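Local coordinates for protein ATP-dependent RNA helicase HrpB (Escherichia coli, PDB 6EUD) that hydrolyses ATP to ADP and phosphate as a DEAH/RHA-type NTPase of the RNA helicase family and binds single-stranded RNA, at residues Glu634-Arg637 and Leu638-Cys642; Arg394-Met398 and Leu399-Glu403; Leu627-Thr630 and Ala631-Gln635. One frame throughout, in Å; residues are numbered along the deposited sequence.

Contact 1 of 3, residues Glu634-Arg637 and Leu638-Cys642; sequences EQLR and LRLLC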
loop_
_atom_site.group_PDB
_atom_site.type_symbol
_atom_site.label_atom_id
_atom_site.label_comp_id
_atom_site.label_asym_id
_atom_site.label_seq_id
_atom_site.Cartn_x
_atom_site.Cartn_y
_atom_site.Cartn_z
ATOM N N GLU A 634 37.143 1.778 12.897
ATOM C CA GLU A 634 36.396 2.787 12.152
ATOM C C GLU A 634 36.832 2.823 10.695
ATOM O O GLU A 634 35.998 2.908 9.801
ATOM C CB GLU A 634 36.566 4.178 12.796
ATOM C CG GLU A 634 35.950 5.327 11.997
ATOM C CD GLU A 634 34.425 5.184 11.830
ATOM O OE1 GLU A 634 33.795 4.450 12.626
ATOM O OE2 GLU A 634 33.852 5.817 10.914
ATOM N N GLN A 635 38.141 2.762 10.456
ATOM C CA GLN A 635 38.671 2.713 9.088
ATOM C C GLN A 635 38.154 1.473 8.348
ATOM O O GLN A 635 37.803 1.551 7.170
ATOM C CB GLN A 635 40.206 2.729 9.095
ATOM C CG GLN A 635 40.799 4.137 9.223
ATOM C CD GLN A 635 40.444 5.005 8.036
ATOM O OE1 GLN A 635 40.928 4.784 6.913
ATOM N NE2 GLN A 635 39.562 5.973 8.260
ATOM N N LEU A 636 38.084 0.342 9.044
ATOM C CA LEU A 636 37.500 -0.856 8.468
ATOM C C LEU A 636 36.043 -0.589 8.086
ATOM O O LEU A 636 35.630 -0.850 6.955
ATOM C CB LEU A 636 37.593 -2.047 9.441
ATOM C CG LEU A 636 36.917 -3.356 8.974
ATOM C CD1 LEU A 636 37.507 -3.914 7.680
ATOM C CD2 LEU A 636 36.982 -4.411 10.048
ATOM N N ARG A 637 35.282 -0.030 9.018
ATOM C CA ARG A 637 33.883 0.290 8.733
ATOM C C ARG A 637 33.789 1.200 7.498
ATOM O O ARG A 637 33.004 0.931 6.611
ATOM C CB ARG A 637 33.193 0.941 9.930
ATOM C CG ARG A 637 31.666 0.992 9.753
ATOM C CD ARG A 637 30.981 1.806 10.840
ATOM N NE ARG A 637 31.435 3.189 10.818
ATOM C CZ ARG A 637 30.847 4.162 10.132
ATOM N NH1 ARG A 637 29.755 3.911 9.421
ATOM N NH2 ARG A 637 31.346 5.389 10.170
ATOM N N LEU A 638 34.633 2.228 7.426
ATOM C CA LEU A 638 34.661 3.116 6.275
ATOM C C LEU A 638 35.102 2.369 4.996
ATOM O O LEU A 638 34.554 2.601 3.908
ATOM C CB LEU A 638 35.578 4.309 6.563
ATOM C CG LEU A 638 35.040 5.303 7.589
ATOM C CD1 LEU A 638 36.059 6.373 7.977
ATOM C CD2 LEU A 638 33.793 5.950 7.027
ATOM N N ARG A 639 36.071 1.463 5.114
ATOM C CA ARG A 639 36.488 0.679 3.949
ATOM C C ARG A 639 35.359 -0.195 3.431
ATOM O O ARG A 639 35.219 -0.383 2.214
ATOM C CB ARG A 639 37.704 -0.174 4.288
ATOM C CG ARG A 639 38.963 0.680 4.379
ATOM C CD ARG A 639 40.063 -0.008 5.174
ATOM N NE ARG A 639 40.498 -1.208 4.469
ATOM C CZ ARG A 639 41.037 -2.252 5.076
ATOM N NH1 ARG A 639 41.193 -2.237 6.398
ATOM N NH2 ARG A 639 41.380 -3.318 4.372
ATOM N N LEU A 640 34.546 -0.729 4.346
ATOM C CA LEU A 640 33.367 -1.511 3.951
ATOM C C LEU A 640 32.339 -0.645 3.207
ATOM O O LEU A 640 31.743 -1.082 2.219
ATOM C CB LEU A 640 32.730 -2.174 5.173
ATOM C CG LEU A 640 33.581 -3.347 5.671
ATOM C CD1 LEU A 640 33.069 -3.888 7.021
ATOM C CD2 LEU A 640 33.626 -4.442 4.591
ATOM N N LEU A 641 32.158 0.588 3.671
ATOM C CA LEU A 641 31.265 1.522 3.014
ATOM C C LEU A 641 31.771 1.805 1.607
ATOM O O LEU A 641 30.974 1.788 0.660
ATOM C CB LEU A 641 31.145 2.838 3.785
ATOM C CG LEU A 641 30.369 2.852 5.097
ATOM C CD1 LEU A 641 30.387 4.263 5.715
ATOM C CD2 LEU A 641 28.945 2.351 4.888
ATOM N N CYS A 642 33.081 2.069 1.473
ATOM C CA CYS A 642 33.665 2.420 0.169
ATOM C C CYS A 642 33.662 1.251 -0.807
ATOM O O CYS A 642 33.363 1.442 -1.977
ATOM C CB CYS A 642 35.087 2.954 0.341
ATOM S SG CYS A 642 35.057 4.570 1.147
#

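Contact 2 of 3, residues Arg394-Met398 and Leu399-Glu403; sequences RLLQM and LGALE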
loop_
_atom_site.group_PDB
_atom_site.type_symbol
_atom_site.label_atom_id
_atom_site.label_comp_id
_atom_site.label_asym_id
_atom_site.label_seq_id
_atom_site.Cartn_x
_atom_site.Cartn_y
_atom_site.Cartn_z
ATOM N N ARG A 394 3.473 -9.723 6.587
ATOM C CA ARG A 394 3.658 -9.633 8.032
ATOM C C ARG A 394 2.371 -9.916 8.778
ATOM O O ARG A 394 2.389 -10.663 9.748
ATOM C CB ARG A 394 4.216 -8.268 8.439
ATOM C CG ARG A 394 5.692 -8.136 8.119
ATOM C CD ARG A 394 6.319 -6.908 8.749
ATOM N NE ARG A 394 5.700 -5.689 8.249
ATOM C CZ ARG A 394 6.108 -5.028 7.172
ATOM N NH1 ARG A 394 7.155 -5.470 6.483
ATOM N NH2 ARG A 394 5.473 -3.927 6.791
ATOM N N LEU A 395 1.255 -9.353 8.324
ATOM C CA LEU A 395 -0.028 -9.628 8.970
ATOM C C LEU A 395 -0.405 -11.116 8.917
ATOM O O LEU A 395 -0.871 -11.673 9.912
ATOM C CB LEU A 395 -1.150 -8.797 8.336
ATOM C CG LEU A 395 -2.583 -9.154 8.783
ATOM C CD1 LEU A 395 -2.765 -9.073 10.315
ATOM C CD2 LEU A 395 -3.599 -8.248 8.099
ATOM N N LEU A 396 -0.217 -11.747 7.757
ATOM C CA LEU A 396 -0.551 -13.157 7.597
ATOM C C LEU A 396 0.310 -14.005 8.529
ATOM O O LEU A 396 -0.158 -15.018 9.078
ATOM C CB LEU A 396 -0.387 -13.597 6.131
ATOM C CG LEU A 396 -1.412 -13.013 5.143
ATOM C CD1 LEU A 396 -1.306 -13.655 3.777
ATOM C CD2 LEU A 396 -2.836 -13.180 5.656
ATOM N N GLN A 397 1.559 -13.578 8.726
ATOM C CA GLN A 397 2.433 -14.220 9.710
ATOM C C GLN A 397 1.843 -14.112 11.115
ATOM O O GLN A 397 1.727 -15.112 11.817
ATOM C CB GLN A 397 3.831 -13.608 9.660
ATOM C CG GLN A 397 4.695 -14.205 8.568
ATOM C CD GLN A 397 5.817 -13.290 8.105
ATOM O OE1 GLN A 397 5.979 -12.172 8.598
ATOM N NE2 GLN A 397 6.582 -13.757 7.121
ATOM N N MET A 398 1.454 -12.900 11.510
ATOM C CA MET A 398 0.824 -12.679 12.807
ATOM C C MET A 398 -0.375 -13.619 13.011
ATOM O O MET A 398 -0.599 -14.124 14.112
ATOM C CB MET A 398 0.377 -11.212 12.958
ATOM C CG MET A 398 -0.072 -10.828 14.387
ATOM S SD MET A 398 -1.002 -9.285 14.546
ATOM C CE MET A 398 -2.672 -9.835 14.217
ATOM N N LEU A 399 -1.136 -13.847 11.944
ATOM C CA LEU A 399 -2.356 -14.646 12.011
ATOM C C LEU A 399 -2.091 -16.146 11.948
ATOM O O LEU A 399 -3.010 -16.949 12.079
ATOM C CB LEU A 399 -3.309 -14.231 10.878
ATOM C CG LEU A 399 -3.793 -12.766 10.945
ATOM C CD1 LEU A 399 -4.591 -12.409 9.707
ATOM C CD2 LEU A 399 -4.596 -12.483 12.250
ATOM N N GLY A 400 -0.830 -16.518 11.735
ATOM C CA GLY A 400 -0.441 -17.916 11.606
ATOM C C GLY A 400 -0.837 -18.609 10.305
ATOM O O GLY A 400 -0.910 -19.837 10.244
ATOM N N ALA A 401 -1.077 -17.826 9.260
ATOM C CA ALA A 401 -1.545 -18.352 7.983
ATOM C C ALA A 401 -0.400 -18.862 7.090
ATOM O O ALA A 401 -0.635 -19.587 6.109
ATOM C CB ALA A 401 -2.352 -17.270 7.245
ATOM N N LEU A 402 0.832 -18.485 7.420
ATOM C CA LEU A 402 1.952 -18.764 6.533
ATOM C C LEU A 402 2.872 -19.825 7.092
ATOM O O LEU A 402 3.151 -19.845 8.284
ATOM C CB LEU A 402 2.764 -17.499 6.270
ATOM C CG LEU A 402 2.147 -16.350 5.479
ATOM C CD1 LEU A 402 3.197 -15.266 5.318
ATOM C CD2 LEU A 402 1.645 -16.824 4.130
ATOM N N GLU A 403 3.338 -20.702 6.215
ATOM C CA GLU A 403 4.390 -21.655 6.541
ATOM C C GLU A 403 5.508 -21.448 5.522
ATOM O O GLU A 403 5.448 -21.948 4.391
ATOM C CB GLU A 403 3.857 -23.089 6.510
ATOM C CG GLU A 403 4.862 -24.168 6.846
ATOM C CD GLU A 403 4.299 -25.570 6.638
ATOM O OE1 GLU A 403 5.074 -26.546 6.745
ATOM O OE2 GLU A 403 3.086 -25.704 6.365
HETATM O O HOH W 1 2.340 -17.738 9.886
#

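Contact 3 of 3, residues Leu627-Thr630 and Ala631-Gln635; sequences LNWT and AEAEQ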
loop_
_atom_site.group_PDB
_atom_site.type_symbol
_atom_site.label_atom_id
_atom_site.label_comp_id
_atom_site.label_asym_id
_atom_site.label_seq_id
_atom_site.Cartn_x
_atom_site.Cartn_y
_atom_site.Cartn_z
ATOM N N LEU A 627 30.759 1.092 22.540
ATOM C CA LEU A 627 31.768 0.129 22.125
ATOM C C LEU A 627 33.096 0.842 21.913
ATOM O O LEU A 627 33.146 2.083 21.875
ATOM C CB LEU A 627 31.331 -0.581 20.848
ATOM C CG LEU A 627 30.000 -1.296 21.064
ATOM C CD1 LEU A 627 29.513 -1.890 19.774
ATOM C CD2 LEU A 627 30.164 -2.352 22.160
ATOM N N ASN A 628 34.171 0.063 21.795
ATOM C CA ASN A 628 35.495 0.645 21.569
ATOM C C ASN A 628 35.834 0.786 20.091
ATOM O O ASN A 628 36.325 -0.156 19.456
ATOM C CB ASN A 628 36.580 -0.181 22.250
ATOM C CG ASN A 628 37.933 0.468 22.149
ATOM O OD1 ASN A 628 38.030 1.688 22.025
ATOM N ND2 ASN A 628 38.993 -0.336 22.207
ATOM N N TRP A 629 35.583 1.970 19.553
ATOM C CA TRP A 629 35.840 2.233 18.148
ATOM C C TRP A 629 37.239 2.788 17.927
ATOM O O TRP A 629 37.435 4.002 17.927
ATOM C CB TRP A 629 34.781 3.192 17.606
ATOM C CG TRP A 629 33.476 2.504 17.469
ATOM C CD1 TRP A 629 32.485 2.426 18.403
ATOM C CD2 TRP A 629 33.038 1.732 16.343
ATOM N NE1 TRP A 629 31.445 1.666 17.915
ATOM C CE2 TRP A 629 31.764 1.227 16.655
ATOM C CE3 TRP A 629 33.602 1.427 15.100
ATOM C CZ2 TRP A 629 31.030 0.432 15.758
ATOM C CZ3 TRP A 629 32.879 0.633 14.204
ATOM C CH2 TRP A 629 31.605 0.144 14.541
ATOM N N THR A 630 38.213 1.895 17.755
ATOM C CA THR A 630 39.584 2.303 17.432
ATOM C C THR A 630 39.620 2.915 16.035
ATOM O O THR A 630 38.710 2.666 15.229
ATOM C CB THR A 630 40.570 1.121 17.472
ATOM O OG1 THR A 630 40.128 0.113 16.556
ATOM C CG2 THR A 630 40.650 0.531 18.853
ATOM N N ALA A 631 40.664 3.702 15.755
ATOM C CA ALA A 631 40.919 4.216 14.412
ATOM C C ALA A 631 40.857 3.090 13.384
ATOM O O ALA A 631 40.280 3.258 12.292
ATOM C CB ALA A 631 42.259 4.916 14.345
ATOM N N GLU A 632 41.404 1.932 13.752
ATOM C CA GLU A 632 41.415 0.771 12.859
ATOM C C GLU A 632 40.015 0.181 12.587
ATOM O O GLU A 632 39.674 -0.126 11.434
ATOM C CB GLU A 632 42.324 -0.318 13.425
ATOM C CG GLU A 632 42.450 -1.512 12.512
ATOM C CD GLU A 632 43.217 -2.642 13.150
ATOM O OE1 GLU A 632 42.860 -3.047 14.276
ATOM O OE2 GLU A 632 44.201 -3.102 12.536
ATOM N N ALA A 633 39.218 0.014 13.643
ATOM C CA ALA A 633 37.839 -0.462 13.491
ATOM C C ALA A 633 37.029 0.484 12.632
ATOM O O ALA A 633 36.320 0.044 11.741
ATOM C CB ALA A 633 37.154 -0.638 14.851
ATOM N N GLU A 634 37.143 1.778 12.897
ATOM C CA GLU A 634 36.396 2.787 12.152
ATOM C C GLU A 634 36.832 2.823 10.695
ATOM O O GLU A 634 35.998 2.908 9.801
ATOM C CB GLU A 634 36.566 4.178 12.796
ATOM C CG GLU A 634 35.950 5.327 11.997
ATOM C CD GLU A 634 34.425 5.184 11.830
ATOM O OE1 GLU A 634 33.795 4.450 12.626
ATOM O OE2 GLU A 634 33.852 5.817 10.914
ATOM N N GLN A 635 38.141 2.762 10.456
ATOM C CA GLN A 635 38.671 2.713 9.088
ATOM C C GLN A 635 38.154 1.473 8.348
ATOM O O GLN A 635 37.803 1.551 7.170
ATOM C CB GLN A 635 40.206 2.729 9.095
ATOM C CG GLN A 635 40.799 4.137 9.223
ATOM C CD GLN A 635 40.444 5.005 8.036
ATOM O OE1 GLN A 635 40.928 4.784 6.913
ATOM N NE2 GLN A 635 39.562 5.973 8.260
HETATM O O HOH W 2 41.471 -2.118 16.477
#

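Contact 1 of 3, residues Glu634-Arg637 and Leu638-Cys642
Leu638 crosses obliquely past the carboxylate of Glu634, one turn back in helix 631-646, its CG 3.6 Å from Glu634 OE2. This is i to i+4 packing along one face of an alpha helix, beside an i to i+3 salt bridge and over i to i+4 backbone bonds such as Leu640 N to Leu636 O. Both methyls of Leu638 lie near Glu634 OE2; beyond it, Leu638 CD1 comes within 3.5 Å of Gln635 NE2, and CD2 sits obliquely against the guanidinium of Arg637. That guanidinium grips Glu634 side-on: Arg637 NH2 takes the syn lone pair of Glu634 OE2 at 2.6 Å, and Arg637 NE makes the longer bond to Glu634 OE1, 3.2 Å, from out of the carboxylate plane. Two bonds, one to each oxygen, limit the carboxylate's rotation. Arg637 starts with CG opposite its own N (chi1 -167°) and bends at chi3, which swings the charged end back to Glu634 and leaves NH1, weakly hydrogen-bonded to Val655 O, alongside Leu641 CD1. On another side of the helix Leu636, packed on helices 686-692 and 696-705, puts CD1 over a face of the Arg639 guanidinium, whose NE is bonded to Leu706 O. Gln635 OE1 accepts from Tyr722 N.

Contact 2 of 3, residues Arg394-Met398 and Leu399-Glu403
Leu395 and Leu399 meet branch against branch, one turn apart, with their CD1 methyls 3.9 Å from each other. The two side chains leave the backbone differently. Leu395 has CG opposite its N (chi1 171°), whereas Leu399 has CG opposite its carbonyl carbon (chi1 -62°), and this brings Leu399 CG down over the carbonyl oxygen of Leu395. The second methyl of Leu399, CD2, is met by the end of Met398, whose CE lies 3.8 Å away. Beyond the helix end, Leu402 folds back on the last turn: its CG rests 3.8 Å from Leu396 CB, and its CD1 crosses the chain of Gln397, 3.7 Å from Gln397 CG.

What turns Leu402 back is a Schellman motif closing helix 386-398. Gly400, with its positive phi of 73°, takes the chain out of the helix. Ala401 N then bonds to Leu396 O at 3.0 Å, and Gly400 N bonds to Gln397 O, arriving from above that carbonyl's plane. Leu399 N bonds to Leu395 O and, weakly, to Leu396 O. A water accepts from Leu402 N and gives a weak bond to Gln397 O, bridging the turn to the start of strand 402-403.

The leucines face two other helices. Leu395 and Leu399 both touch Arg422 of helix 421-429. Leu396 reaches both helices, through Pro421 on that one and through Leu364 and Met365 on helix 361-370, where Leu402 packs against Leu368. The Gly400 carbonyl oxygen accepts a hydrogen bond from Ser408 OG.

Contact 3 of 3, residues Leu627-Thr630 and Ala631-Gln635
Thr630 OG1 accepts a hydrogen bond from Ala633 N at 3.1 Å, nearly straight at 164°, a capping bond made by the N-cap residue of helix 631-646. The hydroxyl oxygen stands between the backbone N and the carbonyl carbon (chi1 58°), and from there it faces the first turn, where Thr630 OG1 also lies 3.5 Å from Ala633 CB. The threonine serves the helix start twice: Thr630 O takes Glu634 N at 2.9 Å, almost linearly, as the first i to i+4 bond. Two backbone N-H groups of the first turn are thus satisfied by one residue, and Gln635 N follows by bonding to Ala631 O.

The hydroxyl has a further polar neighbour, a water 2.6 Å from Thr630 OG1 that donates to Glu632 OE1 at 2.8 Å and so links the cap to an exposed carboxylate. A valine in place of Thr630 would probably leave Ala633 N without its capping acceptor and the bridging water without its contact to the hydroxyl.

Trp629 also touches this turn, through CE3. Trp629 CE3 is 4.1 Å from Ala633 CB and 3.9 Å from Glu634 OE1, both lying obliquely to the ring, with the indole and carboxylate planes 63° apart; the Glu634 carboxylate itself is bound by Arg637. The ring's own donor, NE1, is satisfied by Leu624 O, just beyond the end of helix 608-622. The cap sits where the loop from that helix enters helix 631-646, with Trp629 resting on Ile686 and Leu690 of helix 686-692 and Glu632 touching Tyr687.

How the contacts relate
From the N terminus, contact 2 comes first: it closes the C-terminal end of helix 386-398 and turns the chain into the short hairpin of strands 402-403 and 406-407, beside helices 361-370 and 421-429. More than two hundred residues later, contact 3 ends the loop after helix 608-622 and starts helix 631-646. Contact 1 continues straight along that helix. Contacts 3 and 1 overlap, sharing Glu634 and Gln635, and they touch where Arg637 CD packs 4.0 Å from Trp629 CZ3; both face helix 686-692. Contact 2 stands apart, its centre 38 Å from that of contact 1 and 41 Å from that of contact 3. No contact encloses or crosses another.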